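Local structure of ALDH21) (Physcomitrella patens subsp. patens, 5MZ5) at residues S183-W188 against K259-T264; A200-V205 against D499-T504; K281-L286 against G488-G493; G287-C292 against T438-Q443; E434-H439 against H460-G465. The protein oxidises succinic semialdehyde to succinate, using NADP(+) as coenzyme, as a member of the aldehyde dehydrogenase family. One frame throughout, in Å; residues are numbered along the deposited sequence.

Contacts 1 and 3 lie in one sheet, their centres 9 Å apart: F263 O of contact 1 is 2.8 Å from E285 N of contact 3, a probable hydrogen bond, which places the predicted catalytic glutamate beside strand 260-264. Contact 2 lies against this sheet through its helix, with A202 CB 3.5 Å from M184 CE of contact 1. From strand 281-285 the chain runs directly into contact 4, where L442 CD2 lies 3.4 Å from L286 O. Contact 5 shares T438 and H439 with contact 4 and continues outward, its centre about 25 Å from that of contact 1. S186 and W188 of contact 1 and E285 and L286 of contact 3 bind NADP(+).

Contact 1 (S183-W188 against K259-T264); sequences SMVSPW and KLLTFT
S183-V185 and L261-F263 pair as parallel neighbours in the Rossmann-type sheet of the coenzyme domain, their short axes 4.8 Å apart and inclined by 8°. Four backbone hydrogen bonds join the strands: S183 N donates to L260 O (2.8 Å), T262 N to S183 O, V185 N to T262 O, and T264 N to V185 O (3.1 Å). On one face V185 places CG1 anti to its backbone N (chi1 -178°), which brings that methyl to the edge of the F263 ring, 3.5 Å from CD1 and near the ring plane. CG2 of V185 lies more loosely against L261 CD1. The other face carries M184 and T262 side by side, M184 CG 3.8 Å from T262 CG2. Past the strand end, P187 CG packs on T264 CG2 at 3.6 Å, and a water donates to T264 O and, weakly, to S186 O. S186 and W188, on the loop that leaves the strand, bind NADP(+). K198 of helix 193-205 donates to the hydroxyls of T262 and T264. That helix covers M184, whereas M273 of helix 267-276 covers V185, L261 and F263; strand 281-285 flanks 260-264.

Contact 2 (A200-V205 against D499-T504); sequences APAIAV and DDMLET
P201, the first residue of the helical segment to meet M501, offers CB to the sulfur, 4.1 Å from SD. At A202 the same sulfur comes closer, with A202 N 3.5 Å and A202 CB 3.9 Å from M501 SD. The methionine gets there because its chain is extended beyond CG (chi2 168°, chi3 -166°), so that it spans the distance from its own backbone to the helix. One turn further on, V205 supplies both of its methyls: CG1 rests 3.4 Å from M501 O and 3.7 Å from L502 CD2, while CG2 lies 3.7 Å from L502 CG. The isobutyl group of L502 thus straddles the valine fork. With an alanine here, both methyls of V205 would probably lose their leucine partner, and a gap would open between the helix end and the strand. M498 of helix 494-500 and P178 also touch V205. The contact, apolar and buried, packs the end of helix 193-205 against the turn where helix 494-500 passes into strand 502-510. M501 and E503 pair with I179 and F177, and E503 forms a salt bridge with R491 of the second subunit, consistent with the oligomerisation sheet of the aldehyde dehydrogenase fold.

Contact 3 (K281-L286 against G488-G493); sequences KVVMEL and GIQREG. With EDO (1,2-ethanediol), chain I.
M284 and I489 form an antiparallel hydrogen-bonded pair in which M284 N donates almost straight to I489 O (3.1 Å), while the return bond from I489 N to M284 O is bent (3.2 Å, 143°). G488 CA lies 3.4 Å from M284 O in a CA-H...O contact, and a beta carbon there would run into that same carbonyl oxygen. A water donates to both M284 O and Q490 O, tying the departing chain back to the strand. I489 holds CG1 between its backbone N and carbonyl carbon (chi1 51°), the crowded position, from which CD1 reaches V282 O at 3.2 Å and CG1 packs beside M284 CB. Across the strand, V283 CG2 meets Q490 CG at 4.0 Å, the two side chains at about a right angle. E285 is bent at chi2 (-69°), which sets its carboxylate beside the CB-CG stem of E492: E285 OE1 is 3.6 Å from E492 CG, while E285 CG is 3.7 Å from E492 CD. The E492 carboxylate in turn is bound by K198 in a salt bridge, and R491 donates to T504 O of the second subunit. Y481, a succinate-binding residue, also touches E285. Strand 488-489 thus closes the edge of the Rossmann-type sheet beside E285, an NADP(+)-binding residue and the predicted active-site glutamate of this aldehyde dehydrogenase.

Contact 4 (G287-C292 against T438-Q443); sequences GGNAPC and THYGLQ
Y440 lays one face of its ring over the backbone of G288, whose C lies 3.8 Å above the ring plane, offset toward the rim. N289 CB approaches the same ring obliquely, 3.4 Å from Y440 CD2. L442 CD2 rests 3.7 Å from G287 O, and further along A290 CB is 3.4 Å from Q443 O. A water accepts from N289 N and L442 N, bridging the two backbones. G287 and G288 complete the Glu-Leu-Gly-Gly motif of aldehyde dehydrogenases begun by E285 and L286, and with N289 carry the chain from the coenzyme-binding sheet into strand 290-294 of the catalytic domain. Several groups fix the tyrosine: T438 OG1 accepts from Y440 N at 3.3 Å (169°) in an ST turn and also lies at the ring edge, in plane; H439 ND1 lies over the opposite face, toward the rim. The Y440 hydroxyl bonds to the backbone N of E414, and the ring packs on E413. A serine in place of Y440 would probably leave G288 and N289 CB without their ring cover and E414 N without its phenolic partner. In the next shell, R411 O and R325 hold the two ends of the N289 amide, and E414 also takes the N-H of G288.

Contact 5 (E434-H439 against H460-G465); sequences ECNNTH and HMEVGG
N436 reaches across to the turn at H460-E462, and each atom of its side chain finds a partner there. CB sits 3.6 Å from E462 OE1. With CG anti to the carbonyl carbon, the amide points across to the other segment, and CG comes to rest 3.7 Å from E462 N. At the tip the two heteroatoms grip backbone groups two residues apart. OD1 accepts from E462 N at 2.9 Å along a nearly straight N-H (174°), although the donor stands 43° above the amide plane rather than on a lone pair. OD1 also lies 3.5 Å from M461 CA. ND2 donates to H460 O, likewise at 2.9 Å but less directly; this is the carbonyl of the last residue of helix 451-460. The E462 carboxylate stacks on the N436 amide, their planes 7° apart, which leaves the flat asparagine group bonded at its tip and covered on a face. E462 OE1 is itself engaged by K485 in a salt bridge. Alongside, C435 SG meets the methyl CE of M461 at 4.0 Å, the apolar part of the contact. E462 is also the centre of an inverse gamma turn, as is N437 on the other segment.

The contact joins the chain leaving helix 428-435 to the loop after helix 451-460. C435 and M461 both pack on I293 of strand 290-294, R325 of strand 323-329 bonds to C435 O, and G465 enters a parallel ladder with a strand of the second subunit, whose K505 also reaches M461 O.

Contact 1 (S183-W188 against K259-T264)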
# COMPACT_ATOMS: atom_id res chain seq x y z
N SER A 183 10.63 -13.32 -23.00
CA SER A 183 11.75 -13.19 -23.93
C SER A 183 12.67 -12.09 -23.35
O SER A 183 12.20 -10.98 -23.09
CB SER A 183 11.27 -12.78 -25.32
OG SER A 183 12.40 -12.55 -26.14
N MET A 184 13.94 -12.43 -23.11
CA MET A 184 14.92 -11.50 -22.53
C MET A 184 16.07 -11.31 -23.47
O MET A 184 16.61 -12.28 -23.98
CB MET A 184 15.45 -11.98 -21.16
CG MET A 184 14.37 -12.29 -20.15
SD MET A 184 15.08 -13.06 -18.68
CE MET A 184 13.68 -13.06 -17.65
N VAL A 185 16.42 -10.04 -23.72
CA VAL A 185 17.53 -9.63 -24.58
C VAL A 185 18.34 -8.63 -23.76
O VAL A 185 17.83 -7.58 -23.38
CB VAL A 185 17.07 -9.08 -25.96
CG1 VAL A 185 18.28 -8.71 -26.83
CG2 VAL A 185 16.17 -10.11 -26.69
N SER A 186 19.56 -9.01 -23.41
CA SER A 186 20.41 -8.23 -22.51
C SER A 186 21.63 -7.56 -23.20
O SER A 186 21.98 -7.95 -24.31
CB SER A 186 20.84 -9.10 -21.33
OG SER A 186 21.46 -10.29 -21.79
N PRO A 187 22.27 -6.55 -22.57
CA PRO A 187 23.38 -5.84 -23.23
C PRO A 187 24.79 -6.34 -22.86
O PRO A 187 24.95 -7.26 -22.04
CB PRO A 187 23.16 -4.40 -22.77
CG PRO A 187 22.71 -4.58 -21.33
CD PRO A 187 21.97 -5.91 -21.25
N TRP A 188 25.80 -5.66 -23.42
CA TRP A 188 27.20 -5.97 -23.19
C TRP A 188 27.87 -5.08 -22.14
O TRP A 188 28.96 -5.44 -21.68
CB TRP A 188 27.99 -5.97 -24.52
CG TRP A 188 27.84 -4.71 -25.34
CD1 TRP A 188 27.08 -4.56 -26.47
CD2 TRP A 188 28.47 -3.44 -25.10
NE1 TRP A 188 27.19 -3.26 -26.94
CE2 TRP A 188 28.03 -2.55 -26.12
CE3 TRP A 188 29.38 -2.96 -24.13
CZ2 TRP A 188 28.47 -1.22 -26.19
CZ3 TRP A 188 29.79 -1.63 -24.20
CH2 TRP A 188 29.35 -0.78 -25.22
N LYS A 259 4.96 -13.99 -23.89
CA LYS A 259 3.92 -13.07 -23.38
C LYS A 259 4.48 -11.69 -23.08
O LYS A 259 3.74 -10.71 -23.00
CB LYS A 259 3.24 -13.67 -22.12
CG LYS A 259 2.53 -15.02 -22.38
CD LYS A 259 1.44 -14.99 -23.47
CE LYS A 259 0.12 -14.38 -23.00
NZ LYS A 259 -0.94 -14.42 -24.05
N LEU A 260 5.80 -11.63 -22.93
CA LEU A 260 6.51 -10.40 -22.66
C LEU A 260 7.90 -10.44 -23.30
O LEU A 260 8.57 -11.47 -23.26
CB LEU A 260 6.66 -10.21 -21.13
CG LEU A 260 7.56 -9.04 -20.62
CD1 LEU A 260 6.93 -7.68 -20.88
CD2 LEU A 260 7.81 -9.19 -19.13
N LEU A 261 8.29 -9.31 -23.90
CA LEU A 261 9.63 -9.07 -24.37
C LEU A 261 10.24 -7.97 -23.45
O LEU A 261 9.67 -6.90 -23.30
CB LEU A 261 9.66 -8.61 -25.85
CG LEU A 261 10.95 -7.94 -26.35
CD1 LEU A 261 12.19 -8.88 -26.23
CD2 LEU A 261 10.80 -7.47 -27.79
N THR A 262 11.39 -8.26 -22.85
CA THR A 262 12.13 -7.29 -22.03
C THR A 262 13.51 -7.13 -22.64
O THR A 262 14.31 -8.08 -22.71
CB THR A 262 12.09 -7.61 -20.51
OG1 THR A 262 12.92 -6.66 -19.84
CG2 THR A 262 12.54 -9.01 -20.18
N PHE A 263 13.76 -5.91 -23.13
CA PHE A 263 15.00 -5.56 -23.83
C PHE A 263 15.76 -4.44 -23.14
O PHE A 263 15.17 -3.45 -22.70
CB PHE A 263 14.70 -5.21 -25.29
CG PHE A 263 15.85 -4.67 -26.11
CD1 PHE A 263 16.73 -5.52 -26.75
CD2 PHE A 263 16.07 -3.30 -26.22
CE1 PHE A 263 17.79 -5.03 -27.52
CE2 PHE A 263 17.15 -2.80 -26.96
CZ PHE A 263 17.99 -3.67 -27.63
N THR A 264 17.07 -4.63 -23.05
CA THR A 264 18.02 -3.62 -22.58
C THR A 264 19.10 -3.53 -23.65
O THR A 264 19.72 -4.54 -23.99
CB THR A 264 18.60 -3.89 -21.19
OG1 THR A 264 17.54 -3.93 -20.25
CG2 THR A 264 19.60 -2.79 -20.76
O HOH W 1 21.05 -5.78 -26.09

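Contact 2 (A200-V205 against D499-T504)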
# COMPACT_ATOMS: atom_id res chain seq x y z
N ALA A 200 16.21 -12.35 -12.15
CA ALA A 200 15.80 -12.41 -10.73
C ALA A 200 14.30 -12.10 -10.58
O ALA A 200 13.63 -12.93 -9.99
CB ALA A 200 16.67 -11.48 -9.87
N PRO A 201 13.70 -11.03 -11.20
CA PRO A 201 12.24 -10.86 -11.11
C PRO A 201 11.39 -11.96 -11.78
O PRO A 201 10.32 -12.27 -11.26
CB PRO A 201 11.99 -9.47 -11.73
CG PRO A 201 13.18 -9.18 -12.51
CD PRO A 201 14.33 -9.88 -11.89
N ALA A 202 11.87 -12.58 -12.88
CA ALA A 202 11.17 -13.69 -13.56
C ALA A 202 11.03 -14.90 -12.63
O ALA A 202 9.95 -15.48 -12.54
CB ALA A 202 11.88 -14.08 -14.83
N ILE A 203 12.10 -15.24 -11.91
CA ILE A 203 12.12 -16.32 -10.93
C ILE A 203 11.27 -15.93 -9.68
O ILE A 203 10.48 -16.74 -9.22
CB ILE A 203 13.57 -16.75 -10.57
CG1 ILE A 203 14.29 -17.33 -11.81
CG2 ILE A 203 13.58 -17.75 -9.39
CD1 ILE A 203 15.82 -17.43 -11.71
N ALA A 204 11.38 -14.67 -9.20
CA ALA A 204 10.63 -14.18 -8.05
C ALA A 204 9.10 -14.26 -8.25
O ALA A 204 8.36 -14.47 -7.30
CB ALA A 204 11.05 -12.74 -7.71
N VAL A 205 8.66 -14.11 -9.51
CA VAL A 205 7.28 -14.15 -9.93
C VAL A 205 6.81 -15.57 -10.32
O VAL A 205 5.67 -15.94 -10.04
CB VAL A 205 7.07 -13.10 -11.05
CG1 VAL A 205 5.91 -13.45 -11.98
CG2 VAL A 205 6.90 -11.71 -10.45
N ASP A 499 6.33 -6.28 -11.45
CA ASP A 499 5.01 -5.78 -11.85
C ASP A 499 4.68 -6.07 -13.33
O ASP A 499 3.56 -6.48 -13.64
CB ASP A 499 4.90 -4.27 -11.59
CG ASP A 499 4.37 -3.92 -10.22
OD1 ASP A 499 3.25 -4.39 -9.88
OD2 ASP A 499 5.04 -3.14 -9.51
N ASP A 500 5.66 -5.88 -14.23
CA ASP A 500 5.50 -6.11 -15.67
C ASP A 500 5.41 -7.60 -16.04
O ASP A 500 4.90 -7.92 -17.11
CB ASP A 500 6.61 -5.39 -16.46
CG ASP A 500 6.53 -3.87 -16.32
OD1 ASP A 500 5.42 -3.32 -16.44
OD2 ASP A 500 7.55 -3.25 -16.01
N MET A 501 5.87 -8.49 -15.16
CA MET A 501 5.81 -9.95 -15.33
C MET A 501 4.59 -10.55 -14.63
O MET A 501 4.45 -11.78 -14.51
CB MET A 501 7.10 -10.59 -14.83
CG MET A 501 8.26 -10.29 -15.73
SD MET A 501 9.84 -10.72 -15.02
CE MET A 501 10.94 -9.86 -16.15
N LEU A 502 3.69 -9.68 -14.16
CA LEU A 502 2.48 -10.08 -13.44
C LEU A 502 1.23 -9.55 -14.11
O LEU A 502 1.22 -8.44 -14.63
CB LEU A 502 2.53 -9.61 -11.97
CG LEU A 502 3.47 -10.40 -11.03
CD1 LEU A 502 3.76 -9.61 -9.76
CD2 LEU A 502 2.91 -11.76 -10.68
N GLU A 503 0.18 -10.37 -14.13
CA GLU A 503 -1.12 -9.98 -14.67
C GLU A 503 -2.12 -9.89 -13.53
O GLU A 503 -2.12 -10.74 -12.64
CB GLU A 503 -1.63 -10.95 -15.76
CG GLU A 503 -1.06 -10.63 -17.14
CD GLU A 503 -1.62 -9.41 -17.85
OE1 GLU A 503 -1.20 -9.18 -19.01
OE2 GLU A 503 -2.44 -8.67 -17.26
N THR A 504 -2.93 -8.85 -13.55
CA THR A 504 -3.97 -8.63 -12.54
C THR A 504 -5.21 -9.48 -12.87
O THR A 504 -5.64 -9.51 -14.02
CB THR A 504 -4.31 -7.13 -12.47
OG1 THR A 504 -3.15 -6.43 -12.04
CG2 THR A 504 -5.46 -6.83 -11.50

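Contact 3 (K281-L286 against G488-G493)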
# COMPACT_ATOMS: atom_id res chain seq x y z
N LYS A 281 3.44 -7.89 -24.43
CA LYS A 281 3.85 -6.69 -23.72
C LYS A 281 5.36 -6.48 -23.96
O LYS A 281 6.11 -7.43 -24.25
CB LYS A 281 3.56 -6.79 -22.21
CG LYS A 281 2.09 -6.61 -21.89
CD LYS A 281 1.86 -6.36 -20.41
CE LYS A 281 0.43 -6.61 -20.03
NZ LYS A 281 0.09 -6.07 -18.69
N VAL A 282 5.78 -5.22 -23.91
CA VAL A 282 7.17 -4.84 -24.16
C VAL A 282 7.64 -3.91 -23.05
O VAL A 282 6.94 -2.97 -22.70
CB VAL A 282 7.35 -4.20 -25.56
CG1 VAL A 282 8.81 -3.93 -25.85
CG2 VAL A 282 6.75 -5.08 -26.66
N VAL A 283 8.84 -4.19 -22.52
CA VAL A 283 9.58 -3.41 -21.52
C VAL A 283 10.88 -3.06 -22.22
O VAL A 283 11.47 -3.93 -22.86
CB VAL A 283 9.84 -4.24 -20.22
CG1 VAL A 283 10.99 -3.65 -19.39
CG2 VAL A 283 8.58 -4.36 -19.39
N MET A 284 11.32 -1.79 -22.11
CA MET A 284 12.53 -1.30 -22.78
C MET A 284 13.40 -0.45 -21.86
O MET A 284 12.94 0.56 -21.33
CB MET A 284 12.15 -0.46 -24.02
CG MET A 284 11.47 -1.23 -25.09
SD MET A 284 12.68 -1.78 -26.26
CE MET A 284 11.94 -3.27 -26.84
N GLU A 285 14.67 -0.81 -21.75
CA GLU A 285 15.66 -0.03 -21.01
C GLU A 285 16.69 0.37 -22.05
O GLU A 285 17.45 -0.47 -22.54
CB GLU A 285 16.30 -0.85 -19.88
CG GLU A 285 15.34 -1.18 -18.74
CD GLU A 285 14.89 -0.00 -17.89
OE1 GLU A 285 13.82 -0.12 -17.25
OE2 GLU A 285 15.60 1.03 -17.86
N LEU A 286 16.62 1.63 -22.49
CA LEU A 286 17.49 2.10 -23.57
C LEU A 286 18.46 3.15 -23.06
O LEU A 286 18.60 3.30 -21.84
CB LEU A 286 16.66 2.56 -24.80
CG LEU A 286 15.46 1.64 -25.15
CD1 LEU A 286 14.55 2.29 -26.14
CD2 LEU A 286 15.91 0.24 -25.62
N GLY A 488 13.25 4.75 -23.13
CA GLY A 488 12.49 3.51 -23.02
C GLY A 488 11.08 3.65 -22.48
O GLY A 488 10.51 4.74 -22.49
N ILE A 489 10.53 2.52 -22.04
CA ILE A 489 9.20 2.39 -21.43
C ILE A 489 9.27 1.42 -20.25
O ILE A 489 9.93 0.37 -20.34
CB ILE A 489 8.04 2.05 -22.42
CG1 ILE A 489 8.37 0.85 -23.32
CG2 ILE A 489 7.63 3.28 -23.27
CD1 ILE A 489 7.14 0.09 -23.71
N GLN A 490 8.54 1.75 -19.16
CA GLN A 490 8.44 0.99 -17.91
C GLN A 490 9.70 1.08 -17.05
O GLN A 490 10.62 1.85 -17.36
CB GLN A 490 8.01 -0.49 -18.12
CG GLN A 490 6.85 -0.71 -19.11
CD GLN A 490 5.57 0.02 -18.77
OE1 GLN A 490 4.80 0.41 -19.66
NE2 GLN A 490 5.27 0.20 -17.48
N ARG A 491 9.71 0.36 -15.94
CA ARG A 491 10.79 0.43 -14.98
C ARG A 491 11.32 -0.93 -14.59
O ARG A 491 10.56 -1.89 -14.44
CB ARG A 491 10.34 1.17 -13.68
CG ARG A 491 9.85 2.59 -13.84
CD ARG A 491 10.98 3.56 -14.21
NE ARG A 491 10.46 4.91 -14.40
CZ ARG A 491 9.97 5.36 -15.54
NH1 ARG A 491 9.97 4.59 -16.63
NH2 ARG A 491 9.49 6.59 -15.62
N GLU A 492 12.62 -0.96 -14.36
CA GLU A 492 13.34 -2.07 -13.77
C GLU A 492 13.67 -1.64 -12.34
O GLU A 492 13.21 -0.58 -11.89
CB GLU A 492 14.52 -2.57 -14.61
CG GLU A 492 14.03 -3.37 -15.81
CD GLU A 492 15.04 -4.20 -16.59
OE1 GLU A 492 14.61 -4.91 -17.51
OE2 GLU A 492 16.25 -4.18 -16.26
N GLY A 493 14.37 -2.47 -11.61
CA GLY A 493 14.48 -2.37 -10.17
C GLY A 493 13.50 -3.47 -9.80
O GLY A 493 12.39 -3.52 -10.35
C1 EDO I . 3.30 -2.54 -24.85
O1 EDO I . 3.24 -3.30 -23.65
C2 EDO I . 2.42 -1.25 -24.75
O2 EDO I . 3.04 -0.20 -24.02
O HOH W 2 12.45 2.73 -19.27

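Contact 4 (G287-C292 against T438-Q443)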
# COMPACT_ATOMS: atom_id res chain seq x y z
N GLY A 287 19.16 3.81 -23.97
CA GLY A 287 20.19 4.78 -23.61
C GLY A 287 19.76 6.09 -22.97
O GLY A 287 18.58 6.31 -22.69
N GLY A 288 20.73 6.96 -22.75
CA GLY A 288 20.50 8.27 -22.18
C GLY A 288 21.53 9.29 -22.57
O GLY A 288 22.50 8.98 -23.26
N ASN A 289 21.31 10.52 -22.16
CA ASN A 289 22.25 11.64 -22.38
C ASN A 289 22.08 12.49 -21.12
O ASN A 289 21.51 13.59 -21.15
CB ASN A 289 21.91 12.40 -23.68
CG ASN A 289 22.80 13.56 -24.02
OD1 ASN A 289 23.59 14.07 -23.21
ND2 ASN A 289 22.68 14.02 -25.26
N ALA A 290 22.52 11.90 -20.00
CA ALA A 290 22.35 12.42 -18.66
C ALA A 290 23.10 13.72 -18.34
O ALA A 290 24.34 13.79 -18.42
CB ALA A 290 22.70 11.37 -17.62
N PRO A 291 22.33 14.74 -17.91
CA PRO A 291 22.95 16.00 -17.49
C PRO A 291 23.11 16.09 -15.95
O PRO A 291 22.46 15.37 -15.19
CB PRO A 291 21.94 17.03 -17.98
CG PRO A 291 20.60 16.32 -17.85
CD PRO A 291 20.86 14.83 -17.85
N CYS A 292 23.95 17.01 -15.49
CA CYS A 292 24.11 17.29 -14.06
C CYS A 292 24.23 18.78 -13.87
O CYS A 292 24.99 19.42 -14.58
CB CYS A 292 25.30 16.54 -13.45
SG CYS A 292 25.42 16.67 -11.64
N THR A 438 16.90 17.53 -24.76
CA THR A 438 17.41 16.24 -25.24
C THR A 438 16.22 15.35 -25.61
O THR A 438 15.12 15.56 -25.11
CB THR A 438 18.31 15.58 -24.14
OG1 THR A 438 18.79 14.32 -24.61
CG2 THR A 438 17.59 15.38 -22.80
N HIS A 439 16.47 14.33 -26.44
CA HIS A 439 15.46 13.36 -26.85
C HIS A 439 15.50 12.12 -25.95
O HIS A 439 14.66 11.22 -26.08
CB HIS A 439 15.53 13.04 -28.35
CG HIS A 439 16.83 12.48 -28.84
ND1 HIS A 439 17.02 11.10 -29.00
CD2 HIS A 439 17.93 13.12 -29.31
CE1 HIS A 439 18.23 10.95 -29.54
NE2 HIS A 439 18.82 12.14 -29.74
N TYR A 440 16.41 12.12 -24.97
CA TYR A 440 16.52 11.07 -23.94
C TYR A 440 15.87 11.58 -22.65
O TYR A 440 15.50 12.76 -22.57
CB TYR A 440 17.99 10.71 -23.71
CG TYR A 440 18.74 10.25 -24.95
CD1 TYR A 440 18.70 8.92 -25.36
CD2 TYR A 440 19.49 11.14 -25.70
CE1 TYR A 440 19.41 8.49 -26.49
CE2 TYR A 440 20.22 10.72 -26.82
CZ TYR A 440 20.17 9.39 -27.21
OH TYR A 440 20.88 8.99 -28.33
N GLY A 441 15.70 10.71 -21.65
CA GLY A 441 15.10 11.09 -20.38
C GLY A 441 15.23 10.03 -19.32
O GLY A 441 14.24 9.65 -18.69
N LEU A 442 16.45 9.55 -19.09
CA LEU A 442 16.71 8.48 -18.14
C LEU A 442 16.92 9.01 -16.73
O LEU A 442 16.05 8.82 -15.87
CB LEU A 442 17.88 7.62 -18.67
CG LEU A 442 18.19 6.23 -18.09
CD1 LEU A 442 16.99 5.51 -17.59
CD2 LEU A 442 18.87 5.36 -19.13
N GLN A 443 18.04 9.69 -16.49
CA GLN A 443 18.38 10.26 -15.19
C GLN A 443 19.05 11.61 -15.33
O GLN A 443 19.60 11.93 -16.38
CB GLN A 443 19.22 9.30 -14.32
CG GLN A 443 18.44 8.08 -13.85
CD GLN A 443 18.99 7.29 -12.70
OE1 GLN A 443 18.32 6.40 -12.18
NE2 GLN A 443 20.22 7.56 -12.26
O HOH W 3 19.06 10.52 -20.04

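Contact 5 (E434-H439 against H460-G465)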
# COMPACT_ATOMS: atom_id res chain seq x y z
N GLU A 434 17.64 23.41 -20.10
CA GLU A 434 18.71 22.87 -20.92
C GLU A 434 18.97 21.39 -20.64
O GLU A 434 19.31 20.64 -21.56
CB GLU A 434 19.99 23.73 -20.83
CG GLU A 434 20.97 23.48 -21.97
CD GLU A 434 20.45 23.52 -23.39
OE1 GLU A 434 19.40 24.15 -23.66
OE2 GLU A 434 21.13 22.94 -24.27
N CYS A 435 18.80 20.96 -19.37
CA CYS A 435 18.91 19.54 -18.97
C CYS A 435 17.89 18.72 -19.75
O CYS A 435 18.21 17.62 -20.20
CB CYS A 435 18.70 19.39 -17.46
SG CYS A 435 20.14 19.83 -16.48
N ASN A 436 16.68 19.28 -19.91
CA ASN A 436 15.55 18.71 -20.62
C ASN A 436 15.66 18.80 -22.13
O ASN A 436 14.88 18.14 -22.81
CB ASN A 436 14.22 19.36 -20.16
CG ASN A 436 13.86 19.02 -18.74
OD1 ASN A 436 14.30 18.02 -18.17
ND2 ASN A 436 13.01 19.84 -18.16
N ASN A 437 16.61 19.63 -22.64
CA ASN A 437 16.84 19.85 -24.07
C ASN A 437 17.60 18.67 -24.70
O ASN A 437 18.78 18.78 -25.10
CB ASN A 437 17.52 21.22 -24.32
CG ASN A 437 17.53 21.64 -25.77
OD1 ASN A 437 16.86 21.04 -26.61
ND2 ASN A 437 18.31 22.67 -26.11
N THR A 438 16.90 17.53 -24.76
CA THR A 438 17.41 16.24 -25.24
C THR A 438 16.22 15.35 -25.61
O THR A 438 15.12 15.56 -25.11
CB THR A 438 18.31 15.58 -24.14
OG1 THR A 438 18.79 14.32 -24.61
CG2 THR A 438 17.59 15.38 -22.80
N HIS A 439 16.47 14.33 -26.44
CA HIS A 439 15.46 13.36 -26.85
C HIS A 439 15.50 12.12 -25.95
O HIS A 439 14.66 11.22 -26.08
CB HIS A 439 15.53 13.04 -28.35
CG HIS A 439 16.83 12.48 -28.84
ND1 HIS A 439 17.02 11.10 -29.00
CD2 HIS A 439 17.93 13.12 -29.31
CE1 HIS A 439 18.23 10.95 -29.54
NE2 HIS A 439 18.82 12.14 -29.74
N HIS A 460 10.34 19.36 -12.45
CA HIS A 460 10.46 19.74 -13.86
C HIS A 460 11.45 18.95 -14.71
O HIS A 460 11.33 19.02 -15.94
CB HIS A 460 10.77 21.24 -13.96
CG HIS A 460 9.63 22.06 -13.44
ND1 HIS A 460 9.63 22.55 -12.14
CD2 HIS A 460 8.43 22.31 -14.00
CE1 HIS A 460 8.46 23.13 -11.99
NE2 HIS A 460 7.70 23.02 -13.08
N MET A 461 12.38 18.17 -14.11
CA MET A 461 13.30 17.37 -14.93
C MET A 461 12.54 16.17 -15.56
O MET A 461 11.92 15.40 -14.84
CB MET A 461 14.53 16.93 -14.15
CG MET A 461 15.52 18.05 -13.95
SD MET A 461 16.81 17.56 -12.78
CE MET A 461 18.09 18.65 -13.27
N GLU A 462 12.57 16.08 -16.89
CA GLU A 462 11.86 15.09 -17.70
C GLU A 462 12.61 13.78 -17.78
O GLU A 462 13.08 13.39 -18.86
CB GLU A 462 11.56 15.67 -19.09
CG GLU A 462 10.58 16.82 -19.04
CD GLU A 462 10.52 17.73 -20.26
OE1 GLU A 462 11.31 17.53 -21.22
OE2 GLU A 462 9.72 18.69 -20.23
N VAL A 463 12.73 13.11 -16.63
CA VAL A 463 13.49 11.87 -16.45
C VAL A 463 12.73 10.90 -15.56
O VAL A 463 11.76 11.31 -14.91
CB VAL A 463 14.92 12.18 -15.84
CG1 VAL A 463 15.81 12.94 -16.82
CG2 VAL A 463 14.80 12.93 -14.52
N GLY A 464 13.22 9.66 -15.46
CA GLY A 464 12.71 8.66 -14.53
C GLY A 464 13.30 8.79 -13.12
O GLY A 464 12.68 8.39 -12.13
N GLY A 465 14.50 9.34 -13.02
CA GLY A 465 15.19 9.52 -11.75
C GLY A 465 16.01 10.78 -11.65
O GLY A 465 16.81 11.07 -12.55